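Local structure of endoglucanase (Acetivibrio cellulolyticus, 5NRM) at residues A[1-9]-A[20-28]; A[32-43]-A[68-79]. The protein binds the type I dockerin of a cellulosomal enzyme through this cohesin domain of a scaffoldin, the full-length protein probably also cleaving internal beta-1,4-glucosidic linkages of cellulose. All blocks are in the same frame, centred on the assembly; numbering follows the deposited sequence.

From the N terminus, the chain first folds back on itself in contact 1, where residues 1-9 and 20-28 form a beta hairpin closed over ten intervening residues. Contact 2 then joins residues 32-43 to 68-79 by pairing strand 34-41 with strand 73-79; the 24 residues between its segments include strand 46-53, helix 60-63 and the start of strand 64-70. The two closures lie in series, neither nested nor crossed, with centres about 15 Å apart. They meet in the apolar interior of the cohesin domain: Phe3 and Ile27 pack on Ile32, while Leu5 and Val22 reach the ring of Phe37. The N-terminal hairpin is thereby tied to the strand pair that carries dockerin-binding residues.

Contact 1 of 2, residues A[1-9]-A[20-28]; sequences TGFNLSIDT and VPVKLSGIS
A chi1 of -179° carries the Phe3 ring away from its own N and along the end of strand 20-25, where CD1 lies 3.3 Å from Ser25 O. At the far end, a chi1 of -73° sets the Asp8 carboxylate beside the methylenes of Lys23, with Asp8 OD1 touching Lys23 CD at 3.3 Å, while a bend at chi3 places the lysine NZ. The charged atoms OD1 of Asp8 and NZ of Lys23 remain 4.5 Å apart, beyond a salt bridge, and a water bridges Asp8 OD2 and Lys23 NZ. The Asp8 side chain crosses that of Pro21 at about a right angle, OD2 lying 3.5 Å from Pro21 CG. Between these ends the antiparallel strands exchange paired backbone hydrogen bonds at Asn4-Ser25 and Ser6-Lys23, and Asp8 N adds a bond to Pro21 O (3.0 Å). Leu5, Ile7, Val22 and Leu24 share the inner face, with Leu5 CD1 3.7 Å from Val22 CG1. Gly26, at positive phi, brings its CA within 3.4 Å of Gly2 O, and Asp91 accepts the N-H groups of Gly26 and Ile27. The hairpin thus combines an apolar inner face with a polar, partly exposed outer one, where water links two charges whose direct attraction is probably modest.

Contact 2 of 2, residues A[32-43]-A[68-79]; sequences ISTADFTVTYDA and KESDGKLKVLFL
Ala35, Phe37 and Val39 each exchange two backbone hydrogen bonds with their antiparallel partners Phe78, Val76 and Leu74. A seventh, from Tyr41 N to Gly72 O, arrives from above the carbonyl plane. A water donates to both Tyr41 O and Gly72 O.

Aromatic contacts lie on the inner face and at the turn. Val76 stands over one face of the Phe37 ring, its CB 4.1 Å from the centroid, in a CH-pi contact. The Tyr41 ring, folded back by a chi1 of 64°, lies across Gly72, whose CA sits 3.5 Å from the ring centroid. The same tyrosine receives the Gly72 N-H on its OH at 3.1 Å in a fairly straight bond, so the peptide is held both over the ring and at the hydroxyl. The ring of Phe78 has Ala35 N at its edge and Ile32 O 3.5 Å from CE2.

Apolar neighbours complete this face: Leu74 CD2 meets Tyr41 CE2 at 3.8 Å, and Phe94 covers Ala35, Val76 and Phe78.

The opposite face is mixed: threonines, Asp36 and lysines with Leu77 and Leu79. In one of its two conformers, Lys75 donates from NZ to Thr38 OG1 across the strands (2.9 Å). Lys73 NZ bridges to Glu69 OE2 (3.0 Å), linking the two strands on either side of the type II turn Ser70-Lys73, which shares both end residues with a classic bulge, Glu69 and Ser70 opposite Lys73. Thr34 OG1 and Asp36 OD1 both hydrogen-bond to Ser13 OG of the dockerin chain, and Leu79 packs on Ala17 of that chain.

The arrangement is that of the cohesin jelly-roll sandwich: a strand pair whose one face builds the hydrophobic core while the other takes part in the type I cohesin-dockerin interface.

Contact 1 of 2, residues A[1-9]-A[20-28]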
# COMPACT_ATOMS: atom_id res chain seq x y z
N THR A 1 -16.87 11.66 10.26
CA THR A 1 -17.08 10.67 9.15
C THR A 1 -16.08 9.49 9.27
O THR A 1 -14.86 9.73 9.35
CB THR A 1 -16.92 11.37 7.74
OG1 THR A 1 -17.86 12.46 7.65
CG2 THR A 1 -17.10 10.40 6.58
N GLY A 2 -16.56 8.23 9.20
CA GLY A 2 -15.67 7.05 9.37
C GLY A 2 -14.73 6.79 8.17
O GLY A 2 -15.11 7.01 7.01
N PHE A 3 -13.52 6.37 8.45
CA PHE A 3 -12.51 6.10 7.44
C PHE A 3 -12.66 4.67 6.91
O PHE A 3 -12.71 3.71 7.69
CB PHE A 3 -11.12 6.30 8.01
CG PHE A 3 -9.98 6.06 7.04
CD1 PHE A 3 -9.91 6.75 5.85
CD2 PHE A 3 -8.97 5.23 7.35
CE1 PHE A 3 -8.84 6.56 4.99
CE2 PHE A 3 -7.90 5.04 6.54
CZ PHE A 3 -7.86 5.65 5.29
N ASN A 4 -12.71 4.52 5.58
CA ASN A 4 -13.01 3.26 4.89
C ASN A 4 -12.03 3.00 3.78
O ASN A 4 -11.71 3.91 3.02
CB ASN A 4 -14.41 3.30 4.25
CG ASN A 4 -15.52 3.12 5.26
OD1 ASN A 4 -15.99 2.01 5.47
ND2 ASN A 4 -15.89 4.19 5.95
N LEU A 5 -11.55 1.78 3.74
CA LEU A 5 -10.81 1.21 2.61
C LEU A 5 -11.71 0.18 1.97
O LEU A 5 -12.09 -0.81 2.60
CB LEU A 5 -9.53 0.57 3.16
CG LEU A 5 -8.75 -0.34 2.23
CD1 LEU A 5 -8.33 0.43 0.94
CD2 LEU A 5 -7.55 -1.05 2.84
N SER A 6 -12.06 0.38 0.69
CA SER A 6 -12.98 -0.49 0.00
C SER A 6 -12.52 -0.87 -1.37
O SER A 6 -11.79 -0.13 -2.07
CB SER A 6 -14.36 0.11 -0.07
OG SER A 6 -14.37 1.29 -0.87
N ILE A 7 -12.92 -2.04 -1.77
CA ILE A 7 -12.67 -2.52 -3.13
C ILE A 7 -14.00 -2.67 -3.80
O ILE A 7 -14.93 -3.22 -3.25
CB ILE A 7 -11.92 -3.88 -3.12
CG1 ILE A 7 -10.67 -3.73 -2.27
CG2 ILE A 7 -11.69 -4.34 -4.57
CD1 ILE A 7 -9.88 -5.01 -2.14
N ASP A 8 -14.12 -2.05 -4.96
CA ASP A 8 -15.36 -2.14 -5.73
C ASP A 8 -15.70 -3.58 -6.13
O ASP A 8 -14.84 -4.46 -6.28
CB ASP A 8 -15.36 -1.29 -7.00
CG ASP A 8 -15.48 0.23 -6.75
OD1 ASP A 8 -15.61 0.71 -5.59
OD2 ASP A 8 -15.43 0.93 -7.80
N THR A 9 -17.00 -3.76 -6.30
CA THR A 9 -17.52 -4.92 -7.00
C THR A 9 -17.88 -4.47 -8.41
O THR A 9 -18.72 -3.53 -8.57
CB THR A 9 -18.76 -5.45 -6.30
OG1 THR A 9 -18.38 -5.95 -5.00
CG2 THR A 9 -19.40 -6.59 -7.08
N VAL A 20 -10.51 -2.82 -11.47
CA VAL A 20 -11.11 -2.92 -10.12
C VAL A 20 -10.56 -1.79 -9.25
O VAL A 20 -9.35 -1.81 -8.94
CB VAL A 20 -10.78 -4.26 -9.46
CG1 VAL A 20 -11.43 -4.31 -8.09
CG2 VAL A 20 -11.31 -5.43 -10.33
N PRO A 21 -11.38 -0.78 -9.00
CA PRO A 21 -10.92 0.36 -8.17
C PRO A 21 -10.87 -0.05 -6.70
O PRO A 21 -11.73 -0.79 -6.16
CB PRO A 21 -11.96 1.44 -8.47
CG PRO A 21 -12.58 1.06 -9.79
CD PRO A 21 -12.62 -0.42 -9.74
N VAL A 22 -9.83 0.47 -6.03
CA VAL A 22 -9.67 0.44 -4.56
C VAL A 22 -9.76 1.87 -4.07
O VAL A 22 -9.07 2.77 -4.59
CB VAL A 22 -8.29 -0.16 -4.19
CG1 VAL A 22 -8.12 -0.19 -2.69
CG2 VAL A 22 -8.07 -1.53 -4.79
N LYS A 23 -10.65 2.10 -3.12
CA LYS A 23 -11.04 3.48 -2.76
C LYS A 23 -10.81 3.73 -1.27
O LYS A 23 -10.81 2.79 -0.45
CB LYS A 23 -12.50 3.69 -3.06
CG LYS A 23 -12.84 3.56 -4.53
CD LYS A 23 -14.34 3.63 -4.78
CE LYS A 23 -14.66 5.04 -5.12
NZ LYS A 23 -16.09 5.16 -5.38
N LEU A 24 -10.63 5.03 -0.96
CA LEU A 24 -10.63 5.55 0.41
C LEU A 24 -11.78 6.49 0.53
O LEU A 24 -12.10 7.28 -0.38
CB LEU A 24 -9.34 6.27 0.70
CG LEU A 24 -8.09 5.48 0.57
CD1 LEU A 24 -6.90 6.35 0.99
CD2 LEU A 24 -8.11 4.18 1.40
N SER A 25 -12.43 6.42 1.69
CA SER A 25 -13.45 7.39 2.04
C SER A 25 -13.33 7.76 3.50
O SER A 25 -12.81 6.99 4.29
CB SER A 25 -14.87 6.89 1.72
OG SER A 25 -15.29 5.95 2.70
N GLY A 26 -13.79 8.95 3.80
CA GLY A 26 -13.69 9.48 5.17
C GLY A 26 -12.32 9.93 5.59
O GLY A 26 -11.98 9.93 6.79
N ILE A 27 -11.50 10.32 4.62
CA ILE A 27 -10.20 10.93 4.93
C ILE A 27 -10.51 12.19 5.68
O ILE A 27 -11.38 12.97 5.27
CB ILE A 27 -9.42 11.24 3.66
CG1 ILE A 27 -9.05 9.92 2.99
CG2 ILE A 27 -8.17 12.03 3.95
CD1 ILE A 27 -8.43 10.05 1.60
N SER A 28 -9.85 12.38 6.82
CA SER A 28 -10.01 13.61 7.68
C SER A 28 -9.22 14.79 7.11
O SER A 28 -8.43 14.64 6.16
CB SER A 28 -9.51 13.37 9.11
OG SER A 28 -8.08 13.22 9.14
O HOH W 1 -13.32 11.94 8.39
O HOH W 2 -16.70 7.25 4.83
O HOH W 3 -15.85 3.54 -8.13

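Contact 2 of 2, residues A[32-43]-A[68-79]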
# COMPACT_ATOMS: atom_id res chain seq x y z
N ILE A 32 -3.99 11.67 4.45
CA ILE A 32 -3.28 10.42 4.47
C ILE A 32 -1.89 10.65 3.89
O ILE A 32 -1.77 11.00 2.70
CB ILE A 32 -4.00 9.33 3.65
CG1 ILE A 32 -5.37 9.00 4.28
CG2 ILE A 32 -3.13 8.10 3.45
CD1 ILE A 32 -5.36 8.40 5.65
N SER A 33 -0.86 10.44 4.70
CA SER A 33 0.54 10.57 4.29
C SER A 33 1.23 9.26 4.03
O SER A 33 2.28 9.27 3.41
CB SER A 33 1.36 11.35 5.31
OG SER A 33 0.89 12.69 5.45
N THR A 34 0.71 8.16 4.54
CA THR A 34 1.34 6.84 4.31
C THR A 34 0.27 5.78 4.16
O THR A 34 -0.81 5.87 4.80
CB THR A 34 2.28 6.40 5.52
OG1 THR A 34 1.57 5.61 6.49
CG2 THR A 34 2.82 7.52 6.31
N ALA A 35 0.56 4.74 3.40
CA ALA A 35 -0.33 3.57 3.32
C ALA A 35 0.44 2.36 2.97
O ALA A 35 1.35 2.45 2.11
CB ALA A 35 -1.44 3.79 2.31
N ASP A 36 0.05 1.19 3.52
CA ASP A 36 0.52 -0.08 3.03
C ASP A 36 -0.52 -1.12 3.26
O ASP A 36 -1.06 -1.22 4.34
CB ASP A 36 1.90 -0.51 3.61
CG ASP A 36 1.85 -0.89 5.08
OD1 ASP A 36 1.80 0.06 5.84
OD2 ASP A 36 1.83 -2.09 5.41
N PHE A 37 -0.70 -1.97 2.28
CA PHE A 37 -1.66 -3.09 2.45
C PHE A 37 -1.45 -4.09 1.35
O PHE A 37 -0.76 -3.80 0.36
CB PHE A 37 -3.12 -2.64 2.56
CG PHE A 37 -3.63 -1.83 1.39
CD1 PHE A 37 -4.11 -2.40 0.23
CD2 PHE A 37 -3.58 -0.43 1.44
CE1 PHE A 37 -4.60 -1.62 -0.80
CE2 PHE A 37 -4.08 0.36 0.44
CZ PHE A 37 -4.57 -0.24 -0.71
N THR A 38 -1.99 -5.28 1.62
CA THR A 38 -1.92 -6.40 0.69
C THR A 38 -3.30 -6.55 0.08
O THR A 38 -4.30 -6.48 0.77
CB THR A 38 -1.56 -7.68 1.41
OG1 THR A 38 -0.27 -7.58 1.99
CG2 THR A 38 -1.53 -8.92 0.49
N VAL A 39 -3.34 -6.81 -1.24
CA VAL A 39 -4.56 -7.20 -1.99
C VAL A 39 -4.41 -8.60 -2.53
O VAL A 39 -3.44 -8.87 -3.21
CB VAL A 39 -4.89 -6.23 -3.14
CG1 VAL A 39 -6.17 -6.68 -3.85
CG2 VAL A 39 -4.99 -4.80 -2.66
N THR A 40 -5.31 -9.46 -2.17
CA THR A 40 -5.42 -10.81 -2.72
C THR A 40 -6.50 -10.81 -3.78
O THR A 40 -7.48 -10.07 -3.70
CB THR A 40 -5.57 -11.91 -1.68
OG1 THR A 40 -6.71 -11.64 -0.90
CG2 THR A 40 -4.33 -11.93 -0.82
N TYR A 41 -6.34 -11.69 -4.76
CA TYR A 41 -7.35 -11.85 -5.84
C TYR A 41 -7.41 -13.29 -6.23
O TYR A 41 -6.41 -14.05 -6.13
CB TYR A 41 -7.07 -10.88 -6.98
CG TYR A 41 -5.77 -11.13 -7.67
CD1 TYR A 41 -5.68 -12.03 -8.78
CD2 TYR A 41 -4.60 -10.50 -7.26
CE1 TYR A 41 -4.46 -12.30 -9.37
CE2 TYR A 41 -3.40 -10.77 -7.85
CZ TYR A 41 -3.30 -11.66 -8.92
OH TYR A 41 -2.07 -11.97 -9.52
N ASP A 42 -8.53 -13.65 -6.82
CA ASP A 42 -8.71 -15.07 -7.24
C ASP A 42 -7.97 -15.31 -8.55
O ASP A 42 -8.46 -14.99 -9.67
CB ASP A 42 -10.19 -15.38 -7.39
CG ASP A 42 -10.48 -16.81 -7.79
OD1 ASP A 42 -9.52 -17.54 -8.11
OD2 ASP A 42 -11.68 -17.17 -7.75
N ALA A 43 -6.76 -15.85 -8.42
CA ALA A 43 -5.90 -15.99 -9.61
C ALA A 43 -6.39 -17.14 -10.46
O ALA A 43 -5.92 -17.26 -11.59
CB ALA A 43 -4.44 -16.21 -9.23
N LYS A 68 3.19 -7.09 -7.84
CA LYS A 68 2.69 -8.45 -7.69
C LYS A 68 3.75 -9.27 -7.00
O LYS A 68 4.80 -9.59 -7.60
CB LYS A 68 2.35 -9.05 -9.06
CG LYS A 68 1.83 -10.49 -8.92
CD LYS A 68 1.55 -11.13 -10.28
CE LYS A 68 1.32 -12.60 -10.17
NZ LYS A 68 1.66 -13.19 -11.50
N GLU A 69 3.50 -9.66 -5.76
CA GLU A 69 4.49 -10.44 -5.01
C GLU A 69 4.48 -11.91 -5.51
O GLU A 69 5.53 -12.58 -5.67
CB GLU A 69 4.24 -10.38 -3.50
CG GLU A 69 5.14 -11.31 -2.71
CD GLU A 69 4.90 -11.17 -1.22
OE1 GLU A 69 4.62 -10.05 -0.83
OE2 GLU A 69 4.95 -12.20 -0.50
N SER A 70 3.30 -12.41 -5.76
CA SER A 70 3.10 -13.83 -6.21
C SER A 70 1.69 -13.89 -6.83
O SER A 70 0.92 -12.96 -6.73
CB SER A 70 3.25 -14.84 -5.08
OG SER A 70 2.39 -14.56 -4.01
N ASP A 71 1.35 -15.03 -7.41
CA ASP A 71 0.07 -15.17 -8.09
C ASP A 71 -0.98 -14.99 -7.02
O ASP A 71 -0.95 -15.69 -5.98
CB ASP A 71 -0.08 -16.56 -8.72
CG ASP A 71 0.80 -16.77 -9.94
OD1 ASP A 71 1.21 -15.76 -10.56
OD2 ASP A 71 0.99 -17.98 -10.34
N GLY A 72 -1.89 -14.04 -7.25
CA GLY A 72 -2.98 -13.80 -6.33
C GLY A 72 -2.67 -12.79 -5.18
O GLY A 72 -3.51 -12.67 -4.30
N LYS A 73 -1.47 -12.19 -5.17
CA LYS A 73 -1.02 -11.38 -4.02
C LYS A 73 -0.28 -10.13 -4.49
O LYS A 73 0.83 -10.23 -5.08
CB LYS A 73 -0.14 -12.18 -3.08
CG LYS A 73 0.20 -11.40 -1.79
CD LYS A 73 1.18 -12.18 -0.93
CE LYS A 73 1.47 -11.43 0.37
NZ LYS A 73 2.49 -12.16 1.18
N LEU A 74 -0.87 -8.97 -4.21
CA LEU A 74 -0.33 -7.66 -4.50
C LEU A 74 0.05 -6.95 -3.20
O LEU A 74 -0.65 -7.09 -2.19
CB LEU A 74 -1.34 -6.79 -5.26
CG LEU A 74 -2.01 -7.40 -6.48
CD1 LEU A 74 -3.05 -6.48 -7.07
CD2 LEU A 74 -0.97 -7.84 -7.54
N LYS A 75 1.11 -6.13 -3.30
CA LYS A 75 1.53 -5.25 -2.20
C LYS A 75 1.38 -3.83 -2.70
O LYS A 75 1.80 -3.53 -3.85
CB LYS A 75 2.99 -5.55 -1.82
CG LYS A 75 3.31 -7.01 -1.59
CD LYS A 75 2.57 -7.63 -0.42
CE LYS A 75 2.87 -6.93 0.88
NZ LYS A 75 2.64 -7.72 2.12
N VAL A 76 0.81 -2.95 -1.87
CA VAL A 76 0.49 -1.61 -2.24
C VAL A 76 1.21 -0.69 -1.26
O VAL A 76 1.20 -0.97 -0.05
CB VAL A 76 -0.98 -1.33 -2.25
CG1 VAL A 76 -1.27 0.08 -2.76
CG2 VAL A 76 -1.69 -2.33 -3.20
N LEU A 77 1.82 0.42 -1.72
CA LEU A 77 2.56 1.30 -0.85
C LEU A 77 2.35 2.74 -1.32
O LEU A 77 2.51 3.04 -2.53
CB LEU A 77 4.07 0.97 -0.93
CG LEU A 77 4.98 1.86 -0.08
CD1 LEU A 77 4.76 1.66 1.38
CD2 LEU A 77 6.41 1.44 -0.37
N PHE A 78 2.16 3.67 -0.39
CA PHE A 78 2.11 5.10 -0.66
C PHE A 78 2.87 5.84 0.46
O PHE A 78 2.73 5.51 1.65
CB PHE A 78 0.66 5.65 -0.71
CG PHE A 78 0.56 7.13 -0.72
CD1 PHE A 78 0.80 7.91 -1.90
CD2 PHE A 78 0.32 7.81 0.45
CE1 PHE A 78 0.75 9.28 -1.85
CE2 PHE A 78 0.24 9.21 0.50
CZ PHE A 78 0.51 9.97 -0.64
N LEU A 79 3.63 6.88 0.09
CA LEU A 79 4.14 7.84 1.05
C LEU A 79 4.24 9.19 0.41
O LEU A 79 4.71 9.30 -0.75
CB LEU A 79 5.57 7.35 1.44
CG LEU A 79 6.33 8.27 2.43
CD1 LEU A 79 5.65 8.33 3.82
CD2 LEU A 79 7.78 7.89 2.56
O HOH W 4 -4.83 -15.21 -3.67